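Local coordinates for protein nidogen-1 (Mus musculus, PDB 1GL4) that associates tightly with laminin in basement membranes and also binds collagen IV and perlecan, the last involving residues of the G2 domain present here, at residues Y79-M82 / N83-R86; V98-S101 / L102-L105; G109-I112 / G113-F116; A117-D121 / G122-G126. All blocks are in the same frame, centred on the assembly; numbering follows the deposited sequence.

Interaction 1 of 4, residues Y79-M82 / N83-R86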
loop_
_atom_site.group_PDB
_atom_site.type_symbol
_atom_site.label_atom_id
_atom_site.label_comp_id
_atom_site.label_asym_id
_atom_site.label_seq_id
_atom_site.Cartn_x
_atom_site.Cartn_y
_atom_site.Cartn_z
ATOM N N TYR A 79 2.860 -0.035 5.797
ATOM C CA TYR A 79 4.041 -0.888 5.972
ATOM C C TYR A 79 4.271 -1.778 4.734
ATOM O O TYR A 79 3.317 -2.328 4.160
ATOM C CB TYR A 79 3.837 -1.777 7.217
ATOM C CG TYR A 79 5.053 -2.552 7.708
ATOM C CD1 TYR A 79 5.887 -2.023 8.694
ATOM C CD2 TYR A 79 5.359 -3.815 7.197
ATOM C CE1 TYR A 79 6.998 -2.733 9.163
ATOM C CE2 TYR A 79 6.473 -4.540 7.659
ATOM C CZ TYR A 79 7.283 -3.988 8.643
ATOM O OH TYR A 79 8.373 -4.682 9.119
ATOM N N VAL A 80 5.536 -1.905 4.327
ATOM C CA VAL A 80 5.919 -2.741 3.188
ATOM C C VAL A 80 7.354 -3.228 3.353
ATOM O O VAL A 80 8.155 -2.597 4.046
ATOM C CB VAL A 80 5.865 -1.966 1.847
ATOM C CG1 VAL A 80 4.459 -1.530 1.539
ATOM C CG2 VAL A 80 6.781 -0.758 1.919
ATOM N N VAL A 81 7.676 -4.353 2.721
ATOM C CA VAL A 81 9.029 -4.886 2.754
ATOM C C VAL A 81 9.520 -4.913 1.306
ATOM O O VAL A 81 8.902 -5.551 0.446
ATOM C CB VAL A 81 9.084 -6.323 3.325
ATOM C CG1 VAL A 81 10.526 -6.838 3.276
ATOM C CG2 VAL A 81 8.579 -6.336 4.769
ATOM N N MET A 82 10.627 -4.229 1.033
ATOM C CA MET A 82 11.154 -4.184 -0.325
ATOM C C MET A 82 11.265 -5.577 -0.939
ATOM O O MET A 82 11.759 -6.516 -0.307
ATOM C CB MET A 82 12.531 -3.501 -0.360
ATOM C CG MET A 82 12.563 -2.082 0.206
ATOM S SD MET A 82 11.419 -0.908 -0.573
ATOM C CE MET A 82 11.801 -1.159 -2.356
ATOM N N ASN A 83 10.786 -5.692 -2.174
ATOM C CA ASN A 83 10.818 -6.932 -2.944
ATOM C C ASN A 83 9.772 -7.985 -2.560
ATOM O O ASN A 83 9.752 -9.072 -3.141
ATOM C CB ASN A 83 12.222 -7.554 -2.897
ATOM C CG ASN A 83 12.580 -8.288 -4.180
ATOM O OD1 ASN A 83 13.586 -8.996 -4.243
ATOM N ND2 ASN A 83 11.761 -8.117 -5.215
ATOM N N HIS A 84 8.910 -7.684 -1.590
ATOM C CA HIS A 84 7.863 -8.637 -1.217
ATOM C C HIS A 84 6.592 -8.346 -2.022
ATOM O O HIS A 84 5.823 -9.253 -2.337
ATOM C CB HIS A 84 7.546 -8.570 0.283
ATOM C CG HIS A 84 8.550 -9.275 1.148
ATOM N ND1 HIS A 84 8.236 -9.774 2.394
ATOM C CD2 HIS A 84 9.868 -9.529 0.961
ATOM C CE1 HIS A 84 9.318 -10.304 2.939
ATOM N NE2 HIS A 84 10.322 -10.167 2.091
ATOM N N GLY A 85 6.376 -7.070 -2.328
ATOM C CA GLY A 85 5.224 -6.667 -3.115
ATOM C C GLY A 85 3.887 -6.465 -2.416
ATOM O O GLY A 85 2.888 -6.177 -3.082
ATOM N N ARG A 86 3.836 -6.597 -1.094
ATOM C CA ARG A 86 2.565 -6.413 -0.401
ATOM C C ARG A 86 2.528 -5.150 0.463
ATOM O O ARG A 86 3.387 -4.944 1.319
ATOM C CB ARG A 86 2.253 -7.647 0.449
ATOM C CG ARG A 86 0.806 -7.716 0.950
ATOM C CD ARG A 86 0.439 -9.137 1.375
ATOM N NE ARG A 86 -0.911 -9.232 1.933
ATOM C CZ ARG A 86 -2.035 -9.040 1.248
ATOM N NH1 ARG A 86 -2.001 -8.741 -0.046
ATOM N NH2 ARG A 86 -3.205 -9.147 1.869
HETATM O O HOH W 1 5.605 -6.281 1.630
#

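Interaction 2 of 4, residues V98-S101 / L102-L105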
loop_
_atom_site.group_PDB
_atom_site.type_symbol
_atom_site.label_atom_id
_atom_site.label_comp_id
_atom_site.label_asym_id
_atom_site.label_seq_id
_atom_site.Cartn_x
_atom_site.Cartn_y
_atom_site.Cartn_z
ATOM N N VAL A 98 -18.824 7.349 7.410
ATOM C CA VAL A 98 -18.197 7.305 6.093
ATOM C C VAL A 98 -17.330 6.059 5.907
ATOM O O VAL A 98 -17.016 5.677 4.780
ATOM C CB VAL A 98 -17.334 8.577 5.855
ATOM C CG1 VAL A 98 -16.006 8.471 6.613
ATOM C CG2 VAL A 98 -17.099 8.782 4.366
ATOM N N GLY A 99 -16.965 5.427 7.020
ATOM C CA GLY A 99 -16.127 4.239 6.987
ATOM C C GLY A 99 -16.524 3.131 6.028
ATOM O O GLY A 99 -15.694 2.648 5.257
ATOM N N TYR A 100 -17.781 2.708 6.070
ATOM C CA TYR A 100 -18.215 1.643 5.181
ATOM C C TYR A 100 -18.278 2.088 3.721
ATOM O O TYR A 100 -17.966 1.311 2.823
ATOM C CB TYR A 100 -19.572 1.093 5.634
ATOM C CG TYR A 100 -19.551 0.516 7.036
ATOM C CD1 TYR A 100 -19.933 1.286 8.135
ATOM C CD2 TYR A 100 -19.121 -0.793 7.264
ATOM C CE1 TYR A 100 -19.888 0.767 9.427
ATOM C CE2 TYR A 100 -19.070 -1.321 8.549
ATOM C CZ TYR A 100 -19.458 -0.536 9.627
ATOM O OH TYR A 100 -19.420 -1.056 10.897
ATOM N N SER A 101 -18.651 3.342 3.482
ATOM C CA SER A 101 -18.741 3.840 2.112
ATOM C C SER A 101 -17.393 4.067 1.423
ATOM O O SER A 101 -17.350 4.267 0.213
ATOM C CB SER A 101 -19.572 5.127 2.068
ATOM O OG SER A 101 -20.930 4.843 2.376
ATOM N N LEU A 102 -16.302 4.042 2.185
ATOM C CA LEU A 102 -14.968 4.224 1.607
ATOM C C LEU A 102 -14.309 2.871 1.304
ATOM O O LEU A 102 -13.227 2.812 0.708
ATOM C CB LEU A 102 -14.070 5.013 2.566
ATOM C CG LEU A 102 -14.494 6.441 2.934
ATOM C CD1 LEU A 102 -13.539 7.000 3.974
ATOM C CD2 LEU A 102 -14.511 7.315 1.693
ATOM N N LEU A 103 -14.969 1.786 1.702
ATOM C CA LEU A 103 -14.428 0.440 1.495
ATOM C C LEU A 103 -13.972 0.092 0.079
ATOM O O LEU A 103 -12.964 -0.592 -0.098
ATOM C CB LEU A 103 -15.430 -0.616 1.981
ATOM C CG LEU A 103 -15.484 -0.817 3.503
ATOM C CD1 LEU A 103 -16.602 -1.781 3.868
ATOM C CD2 LEU A 103 -14.138 -1.347 3.994
ATOM N N PRO A 104 -14.703 0.544 -0.951
ATOM C CA PRO A 104 -14.279 0.212 -2.317
ATOM C C PRO A 104 -13.029 0.961 -2.785
ATOM O O PRO A 104 -12.414 0.582 -3.780
ATOM C CB PRO A 104 -15.496 0.598 -3.167
ATOM C CG PRO A 104 -16.646 0.567 -2.195
ATOM C CD PRO A 104 -16.037 1.161 -0.953
ATOM N N LEU A 105 -12.651 2.009 -2.061
ATOM C CA LEU A 105 -11.515 2.847 -2.451
ATOM C C LEU A 105 -10.111 2.372 -2.076
ATOM O O LEU A 105 -9.287 3.158 -1.603
ATOM C CB LEU A 105 -11.730 4.263 -1.912
ATOM C CG LEU A 105 -13.120 4.847 -2.201
ATOM C CD1 LEU A 105 -13.254 6.215 -1.547
ATOM C CD2 LEU A 105 -13.331 4.945 -3.700
#

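Interaction 3 of 4, residues G109-I112 / G113-F116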
loop_
_atom_site.group_PDB
_atom_site.type_symbol
_atom_site.label_atom_id
_atom_site.label_comp_id
_atom_site.label_asym_id
_atom_site.label_seq_id
_atom_site.Cartn_x
_atom_site.Cartn_y
_atom_site.Cartn_z
ATOM N N GLY A 109 -4.755 3.411 -0.778
ATOM C CA GLY A 109 -3.535 2.798 -0.290
ATOM C C GLY A 109 -2.795 2.133 -1.439
ATOM O O GLY A 109 -1.582 1.934 -1.381
ATOM N N GLY A 110 -3.535 1.802 -2.492
ATOM C CA GLY A 110 -2.950 1.158 -3.656
ATOM C C GLY A 110 -1.778 1.869 -4.326
ATOM O O GLY A 110 -0.959 1.220 -4.981
ATOM N N ILE A 111 -1.692 3.190 -4.182
ATOM C CA ILE A 111 -0.588 3.938 -4.785
ATOM C C ILE A 111 0.722 3.510 -4.120
ATOM O O ILE A 111 1.784 3.527 -4.742
ATOM C CB ILE A 111 -0.795 5.477 -4.624
ATOM C CG1 ILE A 111 0.323 6.245 -5.332
ATOM C CG2 ILE A 111 -0.840 5.847 -3.152
ATOM C CD1 ILE A 111 0.308 6.109 -6.847
ATOM N N ILE A 112 0.646 3.101 -2.857
ATOM C CA ILE A 112 1.839 2.660 -2.140
ATOM C C ILE A 112 2.280 1.293 -2.681
ATOM O O ILE A 112 3.469 0.971 -2.691
ATOM C CB ILE A 112 1.571 2.586 -0.623
ATOM C CG1 ILE A 112 1.199 3.986 -0.113
ATOM C CG2 ILE A 112 2.798 2.063 0.108
ATOM C CD1 ILE A 112 0.804 4.046 1.345
ATOM N N GLY A 113 1.317 0.501 -3.146
ATOM C CA GLY A 113 1.637 -0.793 -3.724
ATOM C C GLY A 113 2.347 -0.572 -5.052
ATOM O O GLY A 113 3.252 -1.319 -5.426
ATOM N N TRP A 114 1.928 0.465 -5.771
ATOM C CA TRP A 114 2.536 0.816 -7.054
ATOM C C TRP A 114 3.982 1.248 -6.806
ATOM O O TRP A 114 4.893 0.870 -7.544
ATOM C CB TRP A 114 1.748 1.960 -7.713
ATOM C CG TRP A 114 2.417 2.549 -8.930
ATOM C CD1 TRP A 114 2.481 2.001 -10.178
ATOM C CD2 TRP A 114 3.150 3.780 -8.992
ATOM N NE1 TRP A 114 3.212 2.812 -11.019
ATOM C CE2 TRP A 114 3.635 3.911 -10.316
ATOM C CE3 TRP A 114 3.448 4.783 -8.059
ATOM C CZ2 TRP A 114 4.400 5.006 -10.731
ATOM C CZ3 TRP A 114 4.213 5.879 -8.472
ATOM C CH2 TRP A 114 4.679 5.980 -9.795
ATOM N N MET A 115 4.188 2.030 -5.751
ATOM C CA MET A 115 5.520 2.514 -5.402
ATOM C C MET A 115 6.523 1.395 -5.123
ATOM O O MET A 115 7.691 1.493 -5.512
ATOM C CB MET A 115 5.462 3.407 -4.157
ATOM C CG MET A 115 4.833 4.778 -4.339
ATOM S SD MET A 115 4.818 5.706 -2.775
ATOM C CE MET A 115 6.556 5.890 -2.480
ATOM N N PHE A 116 6.073 0.341 -4.443
ATOM C CA PHE A 116 6.966 -0.757 -4.077
ATOM C C PHE A 116 6.680 -2.135 -4.677
ATOM O O PHE A 116 7.049 -3.154 -4.093
ATOM C CB PHE A 116 7.031 -0.864 -2.546
ATOM C CG PHE A 116 7.555 0.378 -1.876
ATOM C CD1 PHE A 116 6.705 1.224 -1.170
ATOM C CD2 PHE A 116 8.899 0.716 -1.976
ATOM C CE1 PHE A 116 7.187 2.393 -0.577
ATOM C CE2 PHE A 116 9.391 1.880 -1.388
ATOM C CZ PHE A 116 8.531 2.722 -0.687
#

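Interaction 4 of 4, residues A117-D121 / G122-G126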
loop_
_atom_site.group_PDB
_atom_site.type_symbol
_atom_site.label_atom_id
_atom_site.label_comp_id
_atom_site.label_asym_id
_atom_site.label_seq_id
_atom_site.Cartn_x
_atom_site.Cartn_y
_atom_site.Cartn_z
ATOM N N ALA A 117 6.050 -2.168 -5.847
ATOM C CA ALA A 117 5.730 -3.438 -6.505
ATOM C C ALA A 117 6.995 -4.248 -6.797
ATOM O O ALA A 117 8.075 -3.684 -6.946
ATOM C CB ALA A 117 4.986 -3.175 -7.813
ATOM N N VAL A 118 6.859 -5.570 -6.879
ATOM C CA VAL A 118 8.012 -6.420 -7.180
ATOM C C VAL A 118 8.432 -6.118 -8.615
ATOM O O VAL A 118 7.620 -6.218 -9.536
ATOM C CB VAL A 118 7.661 -7.918 -7.063
ATOM C CG1 VAL A 118 8.865 -8.774 -7.481
ATOM C CG2 VAL A 118 7.255 -8.243 -5.630
ATOM N N GLU A 119 9.696 -5.744 -8.797
ATOM C CA GLU A 119 10.215 -5.402 -10.116
ATOM C C GLU A 119 10.594 -6.646 -10.926
ATOM O O GLU A 119 11.350 -7.501 -10.465
ATOM C CB GLU A 119 11.417 -4.452 -9.961
ATOM C CG GLU A 119 11.059 -3.149 -9.217
ATOM C CD GLU A 119 12.223 -2.171 -9.071
ATOM O OE1 GLU A 119 13.306 -2.577 -8.598
ATOM O OE2 GLU A 119 12.052 -0.983 -9.413
ATOM N N GLN A 120 10.053 -6.745 -12.137
ATOM C CA GLN A 120 10.315 -7.888 -13.010
ATOM C C GLN A 120 11.039 -7.498 -14.293
ATOM O O GLN A 120 10.724 -6.477 -14.909
ATOM C CB GLN A 120 8.998 -8.578 -13.365
ATOM C CG GLN A 120 8.262 -9.149 -12.165
ATOM C CD GLN A 120 6.919 -9.741 -12.534
ATOM O OE1 GLN A 120 6.293 -10.435 -11.730
ATOM N NE2 GLN A 120 6.462 -9.463 -13.751
ATOM N N ASP A 121 12.005 -8.320 -14.692
ATOM C CA ASP A 121 12.781 -8.074 -15.907
ATOM C C ASP A 121 13.424 -6.693 -15.886
ATOM O O ASP A 121 14.142 -6.350 -14.950
ATOM C CB ASP A 121 11.885 -8.211 -17.146
ATOM C CG ASP A 121 11.383 -9.631 -17.352
ATOM O OD1 ASP A 121 12.224 -10.544 -17.513
ATOM O OD2 ASP A 121 10.149 -9.837 -17.355
ATOM N N GLY A 122 13.170 -5.903 -16.923
ATOM C CA GLY A 122 13.736 -4.566 -16.974
ATOM C C GLY A 122 12.703 -3.489 -16.697
ATOM O O GLY A 122 12.556 -2.548 -17.484
ATOM N N PHE A 123 11.981 -3.618 -15.584
ATOM C CA PHE A 123 10.959 -2.638 -15.225
ATOM C C PHE A 123 11.143 -2.107 -13.807
ATOM O O PHE A 123 11.551 -2.843 -12.909
ATOM C CB PHE A 123 9.568 -3.254 -15.401
ATOM C CG PHE A 123 9.275 -3.654 -16.820
ATOM C CD1 PHE A 123 9.874 -4.780 -17.375
ATOM C CD2 PHE A 123 8.475 -2.856 -17.630
ATOM C CE1 PHE A 123 9.690 -5.101 -18.721
ATOM C CE2 PHE A 123 8.281 -3.167 -18.977
ATOM C CZ PHE A 123 8.894 -4.292 -19.522
ATOM N N LYS A 124 10.836 -0.825 -13.611
ATOM C CA LYS A 124 11.000 -0.177 -12.310
ATOM C C LYS A 124 9.673 0.149 -11.623
ATOM O O LYS A 124 8.699 0.504 -12.293
ATOM C CB LYS A 124 11.795 1.122 -12.487
ATOM C CG LYS A 124 13.117 0.945 -13.209
ATOM C CD LYS A 124 13.911 2.231 -13.224
ATOM C CE LYS A 124 15.356 1.964 -13.632
ATOM N NZ LYS A 124 16.207 3.157 -13.396
ATOM N N ASN A 125 9.634 0.034 -10.295
ATOM C CA ASN A 125 8.410 0.363 -9.557
ATOM C C ASN A 125 8.375 1.867 -9.296
ATOM O O ASN A 125 9.305 2.581 -9.664
ATOM C CB ASN A 125 8.310 -0.409 -8.224
ATOM C CG ASN A 125 9.505 -0.187 -7.307
ATOM O OD1 ASN A 125 10.139 0.869 -7.330
ATOM N ND2 ASN A 125 9.802 -1.190 -6.470
ATOM N N GLY A 126 7.306 2.340 -8.662
ATOM C CA GLY A 126 7.163 3.761 -8.395
ATOM C C GLY A 126 8.291 4.445 -7.639
ATOM O O GLY A 126 8.647 5.591 -7.946
#

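Interaction 1 of 4, residues Y79-M82 / N83-R86
Val81 and His84 meet across the beta turn that closes the hairpin between strands 69-81 and 86-92 of the G2 beta-barrel. The backbone angles of Met82 and Asn83 make the turn type II, and its bond runs from His84 N to Val81 O at 2.9 Å. Beside it, Val81 CG1 sits over the middle of one imidazole face, 3.5 Å from the centroid of the His84 ring, a CH-pi contact. A chi1 of 178° swings that methyl away from the Val81 backbone N and over the ring. Replacing His84 by an alanine would probably leave the turn's backbone bond in place but strip Val81 CG1 of its aromatic neighbour. On the strand side a water takes over the pairing, accepting from Val81 N at 3.0 Å and donating to Arg86 O at 2.6 Å. The guanidinium of Arg86 leads off to other partners: NH1 bonds to Ser272 OG and Ser255 O, NH2 to the backbone of another protein chain. His84 packs on that chain too, as does Tyr79, a perlecan-binding residue. Backbone bond, methyl-on-ring packing and bridging water thus shape the hairpin end that meets this partner.

Interaction 2 of 4, residues V98-S101 / L102-L105
Val98, near the end of helix 96-99, packs obliquely against Leu102, its CG2 methyl 3.8 Å from Leu102 CG. With chi1 at 77°, the valine sends its two methyls to different parts of the leucine: CG2 to CG and CD2, CG1 to CD1. Its carbonyl comes close as well, and Val98 O takes a weak bond from Leu102 N at 3.1 Å. Gly99 shares that donor, since Leu102 N also reaches Gly99 O at 3.4 Å, again weakly; one N-H is divided between two acceptors as the helix runs out. Tyr100 gives the firmer link, Leu103 N to Tyr100 O at 3.2 Å with an N-H...O angle of 157°. Its ring comes only loosely near Leu103 CD1. Ser101 has its hydroxyl hydrogen-bonded to Ile177 N, while its carbonyl O lies 3.6 Å from Pro104 CD, a contact with a ring carbon of a residue that has no N-H to donate. The chain then folds into a type I turn from Leu102 to Leu105, closed by Leu105 N on Leu102 O at 2.9 Å. The turn packs on strands 248-261 and 266-276 of the beta-barrel, Leu102 and Leu103 touching Leu267 and Leu103 also Val258, while Tyr269 OH bonds to Leu102 O and Tyr225 OH to Pro104 O. The chemistry is that of a helix end unwinding inside an apolar setting: a shared, weak pair of bonds and one firmer three-residue bond stand in for the regular ladder, tyrosine hydroxyls serve carbonyls of the turn, and Leu102 and Leu103 pack into the barrel wall.

Interaction 3 of 4, residues G109-I112 / G113-F116
The indole of Trp114 has Ile111 O at its edge, in the ring plane, while Ile111 CD1 comes in obliquely to Trp114 CE3 at 3.6 Å; Tyr192 stacks on the indole from outside the helix. Ile111 CG1 and Trp114 CG both lie opposite their backbone N (chi1 -177° and 171°), which, three residues apart on the helix, lets the two side chains run alongside each other. The Phe116 ring is met obliquely by its own helical turn: Phe116 CD1 is 3.6 Å from Ile112 O and 4.2 Å from Ile112 CG2. Phe127 adds a second ring, its plane at about 25° to that of Phe116. Behind the rings runs the helical ladder, Trp114 N to Gly110 O at 3.1 Å, Met115 N to Ile111 O at 3.0 Å, and Phe116 N to Ile112 O at 3.2 Å. Met115 lays CG against Ile111 O, at 3.3 Å. Helix 107-115 lies close to the centre of the chain, the central helix of a GFP-like barrel. Ile111 faces strands 133-142, 149-156 and 221-232, Met115 the first two of these, and Trp114 the last, whereas Ile112 and Phe116 turn to strand 69-81.

Interaction 4 of 4, residues A117-D121 / G122-G126
Glu119 and Asn125 make the tight end of this loop, their carboxylate and amide stacked with planes 24° apart. Glu119 OE2 takes Asn125 N at 2.8 Å on its anti lone pair, and is hydrogen-bonded to Ser128 OG as well. From the amide of Asn125, ND2 gives a nearly straight bond (168°) to Ala117 O at 3.1 Å, in the carbonyl plane. A chi1 of 57° places CG between the Asn125 backbone N and carbonyl carbon, which lets ND2 reach Ala117 O while OD1 faces the start of the helix. An alanine in place of Glu119 would probably leave Asn125 N and Ser128 OG without this partner and the amide without its stacking neighbour. The far end is looser. Phe123 N makes just a weak bond to Gln120 O at 3.2 Å, and the Phe123 ring turns its edge to that oxygen and to Asp121 CB, with CD1 4.0 Å from the latter. Asp121 and Gly122 lie exposed at the tip, the aspartate making a long, weak ion pair with Arg279. At the tight end, with Glu119 holding its backbone N and OD1 accepting from Ser128 N, Asn125 is a side-chain N-cap of helix 126-130.

In the fold
The four contacts follow one another along the chain, none nested in or crossing another. Interaction 1 closes the hairpin from strand 69-81 to strand 86-92. After that strand, interaction 2 turns the chain from helix 96-99 toward the central helix; its centre is about 24 Å from that of interaction 1. Interaction 3 takes in most of helix 107-115 and the residue after it, and it touches interaction 1 where Met82 SD lies 3.3 Å from Phe116 CD2. Interaction 4 then loops back from strand 118-119 to start helix 126-130, joined to the central helix by Gly126 N and Trp114 O. Val118 packs on Gly85, so interactions 1, 3 and 4 gather together, with interaction 2 apart.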